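Local atomic coordinates of dextranase (Pseudarthrobacter oxydans, PDB entry 6NZS), a protein that catalyses the endohydrolysis of (1->6)-alpha-D-glucosidic linkages in dextran. Residues I423-I434 against V471-E482. Residues are numbered along the deposited sequence; the frame is centred on the assembly and turned at random.
Sequences IDNVNVTNTTVI and VKNMRFENITVE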
ATOM      1  N   ILE A 423      21.391  -0.001  -8.496  1.00 13.57           N
ATOM      2  CA  ILE A 423      20.419  -1.072  -8.314  1.00 13.68           C
ATOM      3  C   ILE A 423      20.655  -2.137  -9.373  1.00 12.83           C
ATOM      4  O   ILE A 423      20.844  -1.819 -10.552  1.00 15.17           O
ATOM      5  CB  ILE A 423      18.975  -0.546  -8.447  1.00 12.22           C
ATOM      6  CG1 ILE A 423      18.691   0.525  -7.398  1.00 13.85           C
ATOM      7  CG2 ILE A 423      17.983  -1.695  -8.342  1.00 14.01           C
ATOM      8  CD1 ILE A 423      17.360   1.233  -7.614  1.00 13.70           C
ATOM      9  N   ASP A 424      20.596  -3.404  -8.957  1.00 13.11           N
ATOM     10  CA  ASP A 424      20.716  -4.543  -9.857  1.00 12.25           C
ATOM     11  C   ASP A 424      19.814  -5.659  -9.341  1.00 13.72           C
ATOM     12  O   ASP A 424      19.743  -5.892  -8.133  1.00 14.50           O
ATOM     13  CB  ASP A 424      22.182  -5.011  -9.870  1.00 12.29           C
ATOM     14  CG  ASP A 424      22.502  -6.023 -10.972  1.00 17.93           C
ATOM     15  OD1 ASP A 424      21.659  -6.366 -11.818  1.00 16.11           O
ATOM     16  OD2 ASP A 424      23.668  -6.485 -10.985  1.00 21.89           O
ATOM     17  N   ASN A 425      19.115  -6.331 -10.259  1.00 12.55           N
ATOM     18  CA  ASN A 425      18.430  -7.594  -9.978  1.00 13.26           C
ATOM     19  C   ASN A 425      17.177  -7.403  -9.131  1.00 14.12           C
ATOM     20  O   ASN A 425      17.121  -7.815  -7.968  1.00 12.46           O
ATOM     21  CB  ASN A 425      19.373  -8.636  -9.353  1.00 14.75           C
ATOM     22  CG  ASN A 425      18.707  -9.987  -9.163  1.00 15.82           C
ATOM     23  OD1 ASN A 425      17.921 -10.428 -10.002  1.00 17.55           O
ATOM     24  ND2 ASN A 425      19.006 -10.644  -8.047  1.00 17.55           N
ATOM     25  N   VAL A 426      16.153  -6.803  -9.726  1.00 12.02           N
ATOM     26  CA  VAL A 426      14.875  -6.565  -9.067  1.00 13.02           C
ATOM     27  C   VAL A 426      13.792  -7.276  -9.869  1.00 11.81           C
ATOM     28  O   VAL A 426      13.761  -7.173 -11.102  1.00 12.36           O
ATOM     29  CB  VAL A 426      14.593  -5.058  -8.966  1.00 11.46           C
ATOM     30  CG1 VAL A 426      13.175  -4.804  -8.493  1.00 13.52           C
ATOM     31  CG2 VAL A 426      15.598  -4.400  -8.028  1.00 14.08           C
ATOM     32  N   ASN A 427      12.904  -7.989  -9.176  1.00 10.85           N
ATOM     33  CA  ASN A 427      11.847  -8.749  -9.831  1.00 12.19           C
ATOM     34  C   ASN A 427      10.546  -8.515  -9.084  1.00 12.51           C
ATOM     35  O   ASN A 427      10.438  -8.863  -7.906  1.00 12.87           O
ATOM     36  CB  ASN A 427      12.177 -10.245  -9.844  1.00 14.05           C
ATOM     37  CG  ASN A 427      13.331 -10.580 -10.772  1.00 16.46           C
ATOM     38  OD1 ASN A 427      14.493 -10.674 -10.342  1.00 17.64           O
ATOM     39  ND2 ASN A 427      13.021 -10.763 -12.048  1.00 16.05           N
ATOM     40  N   VAL A 428       9.552  -7.961  -9.775  1.00 10.79           N
ATOM     41  CA  VAL A 428       8.247  -7.659  -9.187  1.00 10.71           C
ATOM     42  C   VAL A 428       7.176  -8.296 -10.061  1.00 10.55           C
ATOM     43  O   VAL A 428       6.981  -7.879 -11.210  1.00 10.71           O
ATOM     44  CB  VAL A 428       8.008  -6.143  -9.079  1.00 10.38           C
ATOM     45  CG1 VAL A 428       6.617  -5.842  -8.506  1.00 11.37           C
ATOM     46  CG2 VAL A 428       9.087  -5.466  -8.258  1.00 13.21           C
ATOM     47  N   THR A 429       6.456  -9.274  -9.514  1.00  9.83           N
ATOM     48  CA  THR A 429       5.495 -10.041 -10.293  1.00  9.74           C
ATOM     49  C   THR A 429       4.097  -9.965  -9.685  1.00  9.25           C
ATOM     50  O   THR A 429       3.926  -9.903  -8.464  1.00  9.65           O
ATOM     51  CB  THR A 429       5.939 -11.508 -10.438  1.00 11.67           C
ATOM     52  OG1 THR A 429       6.182 -12.066  -9.140  1.00 12.18           O
ATOM     53  CG2 THR A 429       7.214 -11.591 -11.273  1.00 12.17           C
ATOM     54  N   ASN A 430       3.088  -9.962 -10.558  1.00 10.09           N
ATOM     55  CA  ASN A 430       1.690 -10.148 -10.155  1.00  9.61           C
ATOM     56  C   ASN A 430       1.199  -9.032  -9.232  1.00 10.38           C
ATOM     57  O   ASN A 430       0.779  -9.257  -8.094  1.00 10.25           O
ATOM     58  CB  ASN A 430       1.464 -11.548  -9.578  1.00 10.66           C
ATOM     59  CG  ASN A 430       1.753 -12.608 -10.598  1.00 11.78           C
ATOM     60  OD1 ASN A 430       1.258 -12.533 -11.719  1.00 13.20           O
ATOM     61  ND2 ASN A 430       2.616 -13.555 -10.254  1.00 14.19           N
ATOM     62  N   THR A 431       1.265  -7.819  -9.764  1.00  9.54           N
ATOM     63  CA  THR A 431       0.773  -6.616  -9.100  1.00  9.05           C
ATOM     64  C   THR A 431      -0.578  -6.277  -9.701  1.00 10.73           C
ATOM     65  O   THR A 431      -0.723  -6.265 -10.926  1.00 10.06           O
ATOM     66  CB  THR A 431       1.735  -5.452  -9.358  1.00  9.62           C
ATOM     67  OG1 THR A 431       3.074  -5.826  -8.990  1.00  9.45           O
ATOM     68  CG2 THR A 431       1.310  -4.212  -8.577  1.00 10.76           C
ATOM     69  N   THR A 432      -1.569  -6.015  -8.851  1.00  8.97           N
ATOM     70  CA  THR A 432      -2.862  -5.535  -9.321  1.00  8.85           C
ATOM     71  C   THR A 432      -3.162  -4.215  -8.633  1.00  9.54           C
ATOM     72  O   THR A 432      -3.344  -4.174  -7.410  1.00  9.83           O
ATOM     73  CB  THR A 432      -3.978  -6.541  -9.061  1.00 10.27           C
ATOM     74  OG1 THR A 432      -3.613  -7.813  -9.615  1.00 11.13           O
ATOM     75  CG2 THR A 432      -5.259  -6.096  -9.726  1.00  9.68           C
ATOM     76  N   VAL A 433      -3.230  -3.145  -9.423  1.00  8.50           N
ATOM     77  CA  VAL A 433      -3.627  -1.834  -8.932  1.00  8.08           C
ATOM     78  C   VAL A 433      -5.133  -1.756  -9.148  1.00  8.26           C
ATOM     79  O   VAL A 433      -5.602  -1.464 -10.250  1.00  8.35           O
ATOM     80  CB  VAL A 433      -2.882  -0.718  -9.664  1.00  8.26           C
ATOM     81  CG1 VAL A 433      -3.169   0.649  -9.038  1.00  9.56           C
ATOM     82  CG2 VAL A 433      -1.359  -0.998  -9.656  1.00  9.69           C
ATOM     83  N   ILE A 434      -5.895  -2.078  -8.099  1.00  8.21           N
ATOM     84  CA  ILE A 434      -7.336  -2.238  -8.260  1.00  7.67           C
ATOM     85  C   ILE A 434      -8.039  -0.896  -8.401  1.00  7.30           C
ATOM     86  O   ILE A 434      -9.112  -0.824  -9.011  1.00  9.32           O
ATOM     87  CB  ILE A 434      -7.964  -3.107  -7.148  1.00  8.34           C
ATOM     88  CG1 ILE A 434      -7.658  -2.568  -5.748  1.00  8.98           C
ATOM     89  CG2 ILE A 434      -7.542  -4.579  -7.293  1.00  9.72           C
ATOM     90  CD1 ILE A 434      -8.560  -3.204  -4.664  1.00  9.27           C
ATOM     91  N   VAL A 471      21.193   1.935 -12.618  1.00 13.34           N
ATOM     92  CA  VAL A 471      19.995   1.171 -12.284  1.00 14.39           C
ATOM     93  C   VAL A 471      19.791   0.169 -13.414  1.00 11.88           C
ATOM     94  O   VAL A 471      19.607   0.568 -14.573  1.00 13.36           O
ATOM     95  CB  VAL A 471      18.782   2.104 -12.141  1.00 12.79           C
ATOM     96  CG1 VAL A 471      17.490   1.304 -12.017  1.00 14.07           C
ATOM     97  CG2 VAL A 471      18.980   3.032 -10.952  1.00 13.94           C
ATOM     98  N   LYS A 472      19.829  -1.127 -13.099  1.00 13.19           N
ATOM     99  CA  LYS A 472      19.784  -2.114 -14.170  1.00 12.95           C
ATOM    100  C   LYS A 472      19.089  -3.399 -13.740  1.00 12.46           C
ATOM    101  O   LYS A 472      18.995  -3.725 -12.553  1.00 12.69           O
ATOM    102  CB  LYS A 472      21.189  -2.422 -14.708  1.00 14.61           C
ATOM    103  CG  LYS A 472      22.111  -3.045 -13.679  1.00 16.31           C
ATOM    104  CD  LYS A 472      23.487  -3.298 -14.278  1.00 20.39           C
ATOM    105  CE  LYS A 472      24.383  -4.000 -13.279  1.00 22.65           C
ATOM    106  NZ  LYS A 472      25.770  -4.118 -13.808  1.00 28.90           N
ATOM    107  N   ASN A 473      18.613  -4.140 -14.744  1.00 13.44           N
ATOM    108  CA  ASN A 473      18.113  -5.496 -14.551  1.00 13.63           C
ATOM    109  C   ASN A 473      16.934  -5.520 -13.582  1.00 14.14           C
ATOM    110  O   ASN A 473      16.933  -6.226 -12.575  1.00 14.53           O
ATOM    111  CB  ASN A 473      19.235  -6.440 -14.112  1.00 13.70           C
ATOM    112  CG  ASN A 473      20.325  -6.560 -15.156  1.00 17.95           C
ATOM    113  OD1 ASN A 473      20.047  -6.614 -16.355  1.00 17.22           O
ATOM    114  ND2 ASN A 473      21.576  -6.588 -14.706  1.00 17.13           N
ATOM    115  N   MET A 474      15.918  -4.726 -13.904  1.00 11.86           N
ATOM    116  CA  MET A 474      14.681  -4.675 -13.137  1.00 13.09           C
ATOM    117  C   MET A 474      13.573  -5.173 -14.042  1.00 12.16           C
ATOM    118  O   MET A 474      13.392  -4.651 -15.149  1.00 13.33           O
ATOM    119  CB  MET A 474      14.386  -3.254 -12.662  1.00 12.26           C
ATOM    120  CG  MET A 474      15.538  -2.617 -11.914  1.00 13.90           C
ATOM    121  SD  MET A 474      14.973  -1.395 -10.721  1.00 18.95           S
ATOM    122  CE  MET A 474      14.197  -0.218 -11.805  1.00 17.93           C
ATOM    123  N   ARG A 475      12.849  -6.185 -13.582  1.00 11.77           N
ATOM    124  CA  ARG A 475      11.778  -6.805 -14.348  1.00 11.49           C
ATOM    125  C   ARG A 475      10.470  -6.696 -13.580  1.00 12.74           C
ATOM    126  O   ARG A 475      10.393  -7.076 -12.406  1.00 12.73           O
ATOM    127  CB  ARG A 475      12.088  -8.279 -14.635  1.00 13.31           C
ATOM    128  CG  ARG A 475      11.036  -8.978 -15.491  1.00 19.29           C
ATOM    129  CD  ARG A 475      11.530 -10.352 -15.935  1.00 24.71           C
ATOM    130  NE  ARG A 475      10.590 -11.031 -16.824  1.00 30.89           N
ATOM    131  CZ  ARG A 475      10.708 -11.083 -18.147  1.00 30.67           C
ATOM    132  NH1 ARG A 475      11.735 -10.493 -18.749  1.00 27.30           N
ATOM    133  NH2 ARG A 475       9.801 -11.731 -18.874  1.00 27.63           N
ATOM    134  N   PHE A 476       9.449  -6.169 -14.245  1.00 11.81           N
ATOM    135  CA  PHE A 476       8.107  -6.039 -13.687  1.00 12.32           C
ATOM    136  C   PHE A 476       7.198  -6.838 -14.606  1.00 14.87           C
ATOM    137  O   PHE A 476       7.005  -6.457 -15.765  1.00 17.88           O
ATOM    138  CB  PHE A 476       7.675  -4.571 -13.675  1.00 13.80           C
ATOM    139  CG  PHE A 476       8.611  -3.668 -12.931  1.00 11.59           C
ATOM    140  CD1 PHE A 476       9.669  -3.056 -13.579  1.00 14.12           C
ATOM    141  CD2 PHE A 476       8.436  -3.429 -11.580  1.00 12.79           C
ATOM    142  CE1 PHE A 476      10.542  -2.220 -12.892  1.00 15.06           C
ATOM    143  CE2 PHE A 476       9.302  -2.609 -10.888  1.00 14.82           C
ATOM    144  CZ  PHE A 476      10.355  -2.000 -11.533  1.00 15.96           C
ATOM    145  N   GLU A 477       6.642  -7.939 -14.113  1.00 10.84           N
ATOM    146  CA  GLU A 477       5.830  -8.823 -14.944  1.00 12.24           C
ATOM    147  C   GLU A 477       4.446  -8.968 -14.339  1.00 11.99           C
ATOM    148  O   GLU A 477       4.313  -9.411 -13.191  1.00 11.12           O
ATOM    149  CB  GLU A 477       6.479 -10.199 -15.121  1.00 16.28           C
ATOM    150  CG  GLU A 477       5.608 -11.142 -15.933  1.00 17.31           C
ATOM    151  CD  GLU A 477       6.364 -12.299 -16.554  1.00 23.13           C
ATOM    152  OE1 GLU A 477       7.605 -12.344 -16.428  1.00 24.76           O
ATOM    153  OE2 GLU A 477       5.703 -13.157 -17.177  1.00 26.25           O
ATOM    154  N   ASN A 478       3.425  -8.625 -15.135  1.00 10.61           N
ATOM    155  CA  ASN A 478       2.013  -8.625 -14.763  1.00  9.78           C
ATOM    156  C   ASN A 478       1.715  -7.464 -13.826  1.00 11.09           C
ATOM    157  O   ASN A 478       1.868  -7.579 -12.607  1.00 10.91           O
ATOM    158  CB  ASN A 478       1.551  -9.975 -14.195  1.00 11.96           C
ATOM    159  CG  ASN A 478       1.828 -11.121 -15.137  1.00 14.62           C
ATOM    160  OD1 ASN A 478       1.841 -10.947 -16.355  1.00 15.50           O
ATOM    161  ND2 ASN A 478       2.063 -12.300 -14.579  1.00 16.54           N
ATOM    162  N   ILE A 479       1.318  -6.332 -14.398  1.00  9.78           N
ATOM    163  CA  ILE A 479       0.825  -5.189 -13.642  1.00  9.98           C
ATOM    164  C   ILE A 479      -0.552  -4.894 -14.209  1.00  9.74           C
ATOM    165  O   ILE A 479      -0.679  -4.302 -15.289  1.00 10.34           O
ATOM    166  CB  ILE A 479       1.733  -3.962 -13.743  1.00  9.29           C
ATOM    167  CG1 ILE A 479       3.186  -4.291 -13.378  1.00 11.09           C
ATOM    168  CG2 ILE A 479       1.183  -2.863 -12.834  1.00 10.51           C
ATOM    169  CD1 ILE A 479       4.141  -3.118 -13.618  1.00 12.44           C
ATOM    170  N   THR A 480      -1.586  -5.318 -13.496  1.00  8.67           N
ATOM    171  CA  THR A 480      -2.960  -5.159 -13.940  1.00  9.32           C
ATOM    172  C   THR A 480      -3.536  -3.907 -13.294  1.00  9.47           C
ATOM    173  O   THR A 480      -3.580  -3.804 -12.064  1.00 10.70           O
ATOM    174  CB  THR A 480      -3.760  -6.398 -13.543  1.00  9.98           C
ATOM    175  OG1 THR A 480      -3.227  -7.540 -14.237  1.00 11.14           O
ATOM    176  CG2 THR A 480      -5.227  -6.229 -13.898  1.00 12.33           C
ATOM    177  N   VAL A 481      -3.943  -2.947 -14.120  1.00  8.35           N
ATOM    178  CA  VAL A 481      -4.479  -1.674 -13.646  1.00  7.63           C
ATOM    179  C   VAL A 481      -5.949  -1.632 -14.029  1.00  8.64           C
ATOM    180  O   VAL A 481      -6.300  -1.616 -15.218  1.00  9.49           O
ATOM    181  CB  VAL A 481      -3.716  -0.482 -14.232  1.00  7.95           C
ATOM    182  CG1 VAL A 481      -4.266   0.825 -13.673  1.00  9.99           C
ATOM    183  CG2 VAL A 481      -2.221  -0.619 -13.931  1.00  9.34           C
ATOM    184  N   GLU A 482      -6.812  -1.648 -13.025  1.00  9.09           N
ATOM    185  CA  GLU A 482      -8.249  -1.761 -13.257  1.00  9.50           C
ATOM    186  C   GLU A 482      -8.906  -0.386 -13.269  1.00  8.97           C
ATOM    187  O   GLU A 482      -8.510   0.512 -12.519  1.00  9.46           O
ATOM    188  CB  GLU A 482      -8.892  -2.653 -12.192  1.00  9.69           C
ATOM    189  CG  GLU A 482      -8.259  -4.050 -12.138  1.00 10.40           C
ATOM    190  CD  GLU A 482      -9.215  -5.122 -11.660  1.00 15.01           C
ATOM    191  OE1 GLU A 482     -10.429  -5.039 -11.946  1.00 17.64           O
ATOM    192  OE2 GLU A 482      -8.746  -6.069 -11.008  1.00 12.43           O
TER
HETATM  193  O   HOH W   1       4.285  -6.762 -11.249  1.00 10.52           O
HETATM  194  O   HOH W   2      -1.285  -8.552 -12.585  1.00 15.14           O
HETATM  195  O   HOH W   3      -6.531   1.289 -10.782  1.00  8.44           O
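Val428 and Phe476 fill the middle of the buried face. CB of Val428 sits 3.7 Å from CD2 of Phe476, and CG2 of Val428 reaches CE2 of the same ring. Phe476 has CG anti to the carbonyl carbon (chi1 -57°); this puts the ring at a slant across the valine, and it also touches Ile414. Next to it, Met474 fills the notch between Val426 and Ile423. Its CG lies 3.9 Å from CB of Val426, and its SD lies 3.8 Å from CG2 of Ile423. Beyond the phenylalanine, Ile479 and Val481 continue the row beside Thr431 and Val433. Strands 423-434 and 471-482 are parallel and in register, as on neighbouring coils of the right-handed beta-helix of glycoside hydrolase family 49. Two bends, where asparagines take a left-handed backbone, break the alternation of the strands. At one, Asn478 ND2 gives a hydrogen bond of 3.0 Å to Asn430 OD1; the remaining amide ends continue the row to Asp401 and Asn504 on the flanking strands. At the other bend, Asp424 OD1 accepts ND2 of Asn473 at 2.9 Å, nearly straight at 167°. The CE methylene of Lys472 packs against the second oxygen, OD2, of Asp424. An alanine in place of Asp424 would probably leave Asn473 ND2 without this acceptor and take a negative charge from near Lys472. Water 1 bridges Val428 O and Asn478 O, at 2.9 Å from each, and also meets Thr431 OG1.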